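Local structure of putative enoyl-CoA hydratase/isomerase (Mycobacterium abscessus, 4MI2) at residues B[210-224]-B[235-248]. The protein probably isomerises 2-(1,2-epoxy-1,2-dihydrophenyl)acetyl-CoA in phenylacetate degradation, as a crotonase-family enzyme. Sequence-based numbering, arbitrary orientation.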
loop_
_atom_site.group_PDB
_atom_site.type_symbol
_atom_site.label_atom_id
_atom_site.label_comp_id
_atom_site.label_asym_id
_atom_site.label_seq_id
_atom_site.Cartn_x
_atom_site.Cartn_y
_atom_site.Cartn_z
ATOM N N PRO B 210 -15.420 21.969 7.705
ATOM C CA PRO B 210 -16.533 21.588 6.843
ATOM C C PRO B 210 -16.913 20.118 7.003
ATOM O O PRO B 210 -16.540 19.272 6.199
ATOM C CB PRO B 210 -16.010 21.905 5.439
ATOM C CG PRO B 210 -14.517 21.826 5.557
ATOM C CD PRO B 210 -14.195 22.281 6.945
ATOM N N THR B 211 -17.676 19.837 8.052
ATOM C CA THR B 211 -17.966 18.476 8.482
ATOM C C THR B 211 -18.576 17.608 7.376
ATOM O O THR B 211 -18.249 16.417 7.284
ATOM C CB THR B 211 -18.895 18.503 9.710
ATOM O OG1 THR B 211 -18.304 19.326 10.724
ATOM C CG2 THR B 211 -19.141 17.077 10.277
ATOM N N ALA B 212 -19.446 18.186 6.542
ATOM C CA ALA B 212 -20.061 17.431 5.448
ATOM C C ALA B 212 -19.025 17.044 4.402
ATOM O O ALA B 212 -19.046 15.936 3.876
ATOM C CB ALA B 212 -21.190 18.206 4.802
ATOM N N ALA B 213 -18.120 17.966 4.105
ATOM C CA ALA B 213 -17.018 17.688 3.213
ATOM C C ALA B 213 -16.100 16.612 3.797
ATOM O O ALA B 213 -15.693 15.698 3.098
ATOM C CB ALA B 213 -16.240 18.965 2.929
ATOM N N PHE B 214 -15.804 16.703 5.087
ATOM C CA PHE B 214 -14.952 15.708 5.732
ATOM C C PHE B 214 -15.568 14.312 5.656
ATOM O O PHE B 214 -14.876 13.332 5.354
ATOM C CB PHE B 214 -14.674 16.086 7.196
ATOM C CG PHE B 214 -13.746 17.266 7.369
ATOM C CD1 PHE B 214 -13.787 18.016 8.538
ATOM C CD2 PHE B 214 -12.805 17.612 6.389
ATOM C CE1 PHE B 214 -12.932 19.090 8.732
ATOM C CE2 PHE B 214 -11.947 18.695 6.580
ATOM C CZ PHE B 214 -12.015 19.435 7.752
ATOM N N SER B 215 -16.864 14.239 5.931
ATOM C CA SER B 215 -17.581 12.975 5.868
ATOM C C SER B 215 -17.577 12.387 4.454
ATOM O O SER B 215 -17.317 11.185 4.283
ATOM C CB SER B 215 -19.010 13.146 6.392
ATOM O OG SER B 215 -18.982 13.578 7.743
ATOM N N GLU B 216 -17.832 13.219 3.450
ATOM C CA GLU B 216 -17.804 12.777 2.049
ATOM C C GLU B 216 -16.421 12.262 1.632
ATOM O O GLU B 216 -16.308 11.188 1.055
ATOM C CB GLU B 216 -18.228 13.919 1.109
ATOM C CG GLU B 216 -19.697 14.306 1.224
ATOM C CD GLU B 216 -20.625 13.442 0.394
ATOM O OE1 GLU B 216 -20.162 12.460 -0.235
ATOM O OE2 GLU B 216 -21.834 13.749 0.355
ATOM N N VAL B 217 -15.369 13.018 1.924
ATOM C CA VAL B 217 -14.037 12.614 1.474
ATOM C C VAL B 217 -13.576 11.300 2.154
ATOM O O VAL B 217 -12.977 10.426 1.512
ATOM C CB VAL B 217 -13.013 13.772 1.602
ATOM C CG1 VAL B 217 -12.552 13.979 3.036
ATOM C CG2 VAL B 217 -11.821 13.543 0.684
ATOM N N LYS B 218 -13.910 11.143 3.431
ATOM C CA LYS B 218 -13.583 9.920 4.181
ATOM C C LYS B 218 -14.262 8.688 3.571
ATOM O O LYS B 218 -13.667 7.624 3.490
ATOM C CB LYS B 218 -13.974 10.097 5.651
ATOM C CG LYS B 218 -13.880 8.865 6.527
ATOM C CD LYS B 218 -13.939 9.256 7.994
ATOM C CE LYS B 218 -14.217 8.067 8.893
ATOM N NZ LYS B 218 -14.260 8.418 10.341
ATOM N N GLU B 219 -15.503 8.853 3.133
ATOM C CA GLU B 219 -16.250 7.778 2.502
ATOM C C GLU B 219 -15.731 7.534 1.084
ATOM O O GLU B 219 -15.676 6.390 0.630
ATOM C CB GLU B 219 -17.746 8.110 2.510
ATOM C CG GLU B 219 -18.662 7.074 1.877
ATOM C CD GLU B 219 -18.721 5.745 2.615
ATOM O OE1 GLU B 219 -18.099 5.578 3.690
ATOM O OE2 GLU B 219 -19.409 4.842 2.096
ATOM N N LEU B 220 -15.351 8.598 0.379
ATOM C CA LEU B 220 -14.713 8.434 -0.931
ATOM C C LEU B 220 -13.426 7.631 -0.819
ATOM O O LEU B 220 -13.214 6.694 -1.594
ATOM C CB LEU B 220 -14.401 9.775 -1.588
ATOM C CG LEU B 220 -15.561 10.576 -2.209
ATOM C CD1 LEU B 220 -15.027 11.933 -2.639
ATOM C CD2 LEU B 220 -16.225 9.848 -3.378
ATOM N N LEU B 221 -12.572 8.003 0.136
ATOM C CA LEU B 221 -11.314 7.280 0.370
ATOM C C LEU B 221 -11.546 5.791 0.631
ATOM O O LEU B 221 -10.853 4.940 0.080
ATOM C CB LEU B 221 -10.538 7.893 1.541
ATOM C CG LEU B 221 -9.862 9.237 1.262
ATOM C CD1 LEU B 221 -9.509 9.948 2.564
ATOM C CD2 LEU B 221 -8.618 9.042 0.406
ATOM N N ARG B 222 -12.546 5.480 1.448
ATOM C CA ARG B 222 -12.846 4.084 1.781
ATOM C C ARG B 222 -13.457 3.299 0.615
ATOM O O ARG B 222 -13.076 2.170 0.363
ATOM C CB ARG B 222 -13.764 4.019 2.998
ATOM C CG ARG B 222 -13.058 4.349 4.302
ATOM C CD ARG B 222 -14.079 4.620 5.383
ATOM N NE ARG B 222 -13.510 4.608 6.728
ATOM C CZ ARG B 222 -14.232 4.658 7.846
ATOM N NH1 ARG B 222 -15.560 4.733 7.785
ATOM N NH2 ARG B 222 -13.627 4.633 9.028
ATOM N N ARG B 223 -14.396 3.900 -0.097
ATOM C CA ARG B 223 -15.044 3.222 -1.229
ATOM C C ARG B 223 -14.114 2.985 -2.431
ATOM O O ARG B 223 -14.237 1.973 -3.135
ATOM C CB ARG B 223 -16.253 4.034 -1.707
ATOM C CG ARG B 223 -17.434 4.043 -0.758
ATOM C CD ARG B 223 -18.581 4.818 -1.390
ATOM N NE ARG B 223 -19.359 3.995 -2.321
ATOM C CZ ARG B 223 -20.342 4.447 -3.098
ATOM N NH1 ARG B 223 -20.671 5.742 -3.098
ATOM N NH2 ARG B 223 -20.994 3.598 -3.888
ATOM N N ASN B 224 -13.201 3.928 -2.661
ATOM C CA ASN B 224 -12.432 3.987 -3.901
ATOM C C ASN B 224 -11.058 3.349 -3.809
ATOM O O ASN B 224 -10.308 3.369 -4.787
ATOM C CB ASN B 224 -12.296 5.445 -4.370
ATOM C CG ASN B 224 -13.609 6.021 -4.869
ATOM O OD1 ASN B 224 -14.530 5.285 -5.222
ATOM N ND2 ASN B 224 -13.696 7.346 -4.916
ATOM N N ARG B 235 -18.386 8.469 -8.442
ATOM C CA ARG B 235 -18.605 8.765 -7.023
ATOM C C ARG B 235 -18.072 10.135 -6.619
ATOM O O ARG B 235 -18.703 10.839 -5.833
ATOM C CB ARG B 235 -17.963 7.691 -6.145
ATOM C CG ARG B 235 -18.643 6.339 -6.248
ATOM C CD ARG B 235 -17.702 5.235 -5.813
ATOM N NE ARG B 235 -18.251 3.906 -6.079
ATOM C CZ ARG B 235 -17.576 2.776 -5.895
ATOM N NH1 ARG B 235 -18.151 1.609 -6.154
ATOM N NH2 ARG B 235 -16.321 2.809 -5.452
ATOM N N GLU B 236 -16.905 10.495 -7.150
ATOM C CA GLU B 236 -16.321 11.815 -6.923
ATOM C C GLU B 236 -17.239 12.913 -7.452
ATOM O O GLU B 236 -17.498 13.885 -6.744
ATOM C CB GLU B 236 -14.913 11.924 -7.544
ATOM C CG GLU B 236 -13.824 11.206 -6.738
ATOM C CD GLU B 236 -12.446 11.266 -7.389
ATOM O OE1 GLU B 236 -12.349 11.673 -8.573
ATOM O OE2 GLU B 236 -11.455 10.895 -6.717
ATOM N N ALA B 237 -17.758 12.747 -8.675
ATOM C CA ALA B 237 -18.684 13.743 -9.251
ATOM C C ALA B 237 -19.949 13.925 -8.410
ATOM O O ALA B 237 -20.396 15.044 -8.202
ATOM C CB ALA B 237 -19.063 13.380 -10.676
ATOM N N SER B 238 -20.528 12.827 -7.925
ATOM C CA SER B 238 -21.754 12.926 -7.132
ATOM C C SER B 238 -21.507 13.635 -5.816
ATOM O O SER B 238 -22.320 14.477 -5.395
ATOM C CB SER B 238 -22.359 11.552 -6.869
ATOM O OG SER B 238 -22.817 11.015 -8.091
ATOM N N ALA B 239 -20.397 13.292 -5.174
ATOM C CA ALA B 239 -20.026 13.898 -3.907
ATOM C C ALA B 239 -19.717 15.385 -4.074
ATOM O O ALA B 239 -20.128 16.193 -3.249
ATOM C CB ALA B 239 -18.833 13.170 -3.297
ATOM N N GLN B 240 -19.001 15.742 -5.134
ATOM C CA GLN B 240 -18.699 17.148 -5.391
ATOM C C GLN B 240 -19.958 17.967 -5.673
ATOM O O GLN B 240 -20.044 19.131 -5.268
ATOM C CB GLN B 240 -17.712 17.313 -6.551
ATOM C CG GLN B 240 -16.330 16.725 -6.309
ATOM C CD GLN B 240 -15.546 17.437 -5.226
ATOM O OE1 GLN B 240 -15.888 17.375 -4.046
ATOM N NE2 GLN B 240 -14.470 18.099 -5.623
ATOM N N GLN B 241 -20.926 17.365 -6.362
ATOM C CA GLN B 241 -22.165 18.069 -6.697
ATOM C C GLN B 241 -22.956 18.351 -5.424
ATOM O O GLN B 241 -23.496 19.440 -5.260
ATOM C CB GLN B 241 -23.002 17.271 -7.709
ATOM C CG GLN B 241 -24.150 18.038 -8.363
ATOM C CD GLN B 241 -23.720 18.897 -9.551
ATOM O OE1 GLN B 241 -23.171 19.993 -9.374
ATOM N NE2 GLN B 241 -24.003 18.420 -10.775
ATOM N N ARG B 242 -22.995 17.378 -4.514
ATOM C CA ARG B 242 -23.687 17.537 -3.230
ATOM C C ARG B 242 -23.045 18.622 -2.347
ATOM O O ARG B 242 -23.745 19.376 -1.647
ATOM C CB ARG B 242 -23.704 16.223 -2.460
ATOM C CG ARG B 242 -24.686 15.183 -2.976
ATOM C CD ARG B 242 -24.829 14.030 -1.985
ATOM N NE ARG B 242 -23.592 13.263 -1.806
ATOM C CZ ARG B 242 -23.200 12.239 -2.573
ATOM N NH1 ARG B 242 -23.934 11.828 -3.602
ATOM N NH2 ARG B 242 -22.056 11.616 -2.307
ATOM N N LEU B 243 -21.715 18.691 -2.379
ATOM C CA LEU B 243 -20.974 19.678 -1.593
ATOM C C LEU B 243 -21.004 21.054 -2.239
ATOM O O LEU B 243 -20.928 22.059 -1.540
ATOM C CB LEU B 243 -19.527 19.225 -1.391
ATOM C CG LEU B 243 -19.402 18.025 -0.461
ATOM C CD1 LEU B 243 -17.979 17.490 -0.474
ATOM C CD2 LEU B 243 -19.843 18.409 0.944
ATOM N N GLY B 244 -21.124 21.087 -3.564
ATOM C CA GLY B 244 -21.186 22.328 -4.310
ATOM C C GLY B 244 -22.384 23.170 -3.924
ATOM O O GLY B 244 -22.345 24.390 -4.028
ATOM N N ALA B 245 -23.445 22.507 -3.481
ATOM C CA ALA B 245 -24.681 23.169 -3.087
ATOM C C ALA B 245 -24.779 23.395 -1.579
ATOM O O ALA B 245 -25.776 23.950 -1.116
ATOM C CB ALA B 245 -25.877 22.353 -3.566
ATOM N N SER B 246 -23.766 22.971 -0.819
ATOM C CA SER B 246 -23.762 23.133 0.640
ATOM C C SER B 246 -23.515 24.584 1.075
ATOM O O SER B 246 -22.894 25.361 0.356
ATOM C CB SER B 246 -22.707 22.211 1.292
ATOM O OG SER B 246 -21.382 22.617 0.980
ATOM N N ARG B 247 -24.001 24.930 2.266
ATOM C CA ARG B 247 -23.757 26.252 2.860
ATOM C C ARG B 247 -22.252 26.483 3.047
ATOM O O ARG B 247 -21.715 27.498 2.613
ATOM C CB ARG B 247 -24.490 26.395 4.205
ATOM N N ASP B 248 -21.579 25.513 3.669
ATOM C CA ASP B 248 -20.143 25.618 3.957
ATOM C C ASP B 248 -19.296 25.954 2.743
ATOM O O ASP B 248 -18.356 26.744 2.836
ATOM C CB ASP B 248 -19.627 24.325 4.600
ATOM C CG ASP B 248 -20.003 24.220 6.054
ATOM O OD1 ASP B 248 -20.540 25.206 6.599
ATOM O OD2 ASP B 248 -19.775 23.163 6.664
HETATM O O HOH W 1 -19.386 20.850 5.312
#
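Helix 211-223 and the 235-244 part of helix 229-244 run almost exactly antiparallel, at 176°, their axes coming within 10.4 Å, and the residues that face each other from Ala213 and Leu243 to Leu220 and Glu236 form the seam. Leu243 fills the groove beside the first turn: its CD2 lies 3.6 Å from Ala213 N and its CD1 rests on Glu216 CB, a fit that the small Ala212 and Ala213 permit. Further along, the methyl of Ala239, short enough for a close helix approach, sits against Leu220 CD1, while Leu220 CD2 reaches the backbone carbonyl of Arg235. Glu216 bends at chi2 (-84°), bringing its carboxylate to the side of Arg242. There Arg242 NE meets Glu216 OE2 at 2.8 Å and Arg242 NH2 meets Glu216 OE1 at 2.9 Å, a side-on bidentate salt bridge of two nearly straight hydrogen bonds, each carboxylate oxygen met on its syn side. This antiparallel pair belongs to the C-terminal helical region of the crotonase fold, which commonly mediates trimer packing; here Glu236 OE2 and Asn224 ND2 both hydrogen-bond to Ser153 OG of the second subunit. Asparagine suits this place because its amide also offers OD1, which accepts from Arg235 NH2 at 3.1 Å, with amide and guanidinium nearly coplanar. Across one face of Arg235 lies the guanidinium of Arg223, stacked with centres 4.3 Å apart despite the like charges. At the opposite end, water 1 donates to Asp248 OD2 and accepts weakly from Ala212 N; Asp248 OD2 also accepts a hydrogen bond from Gly266 N.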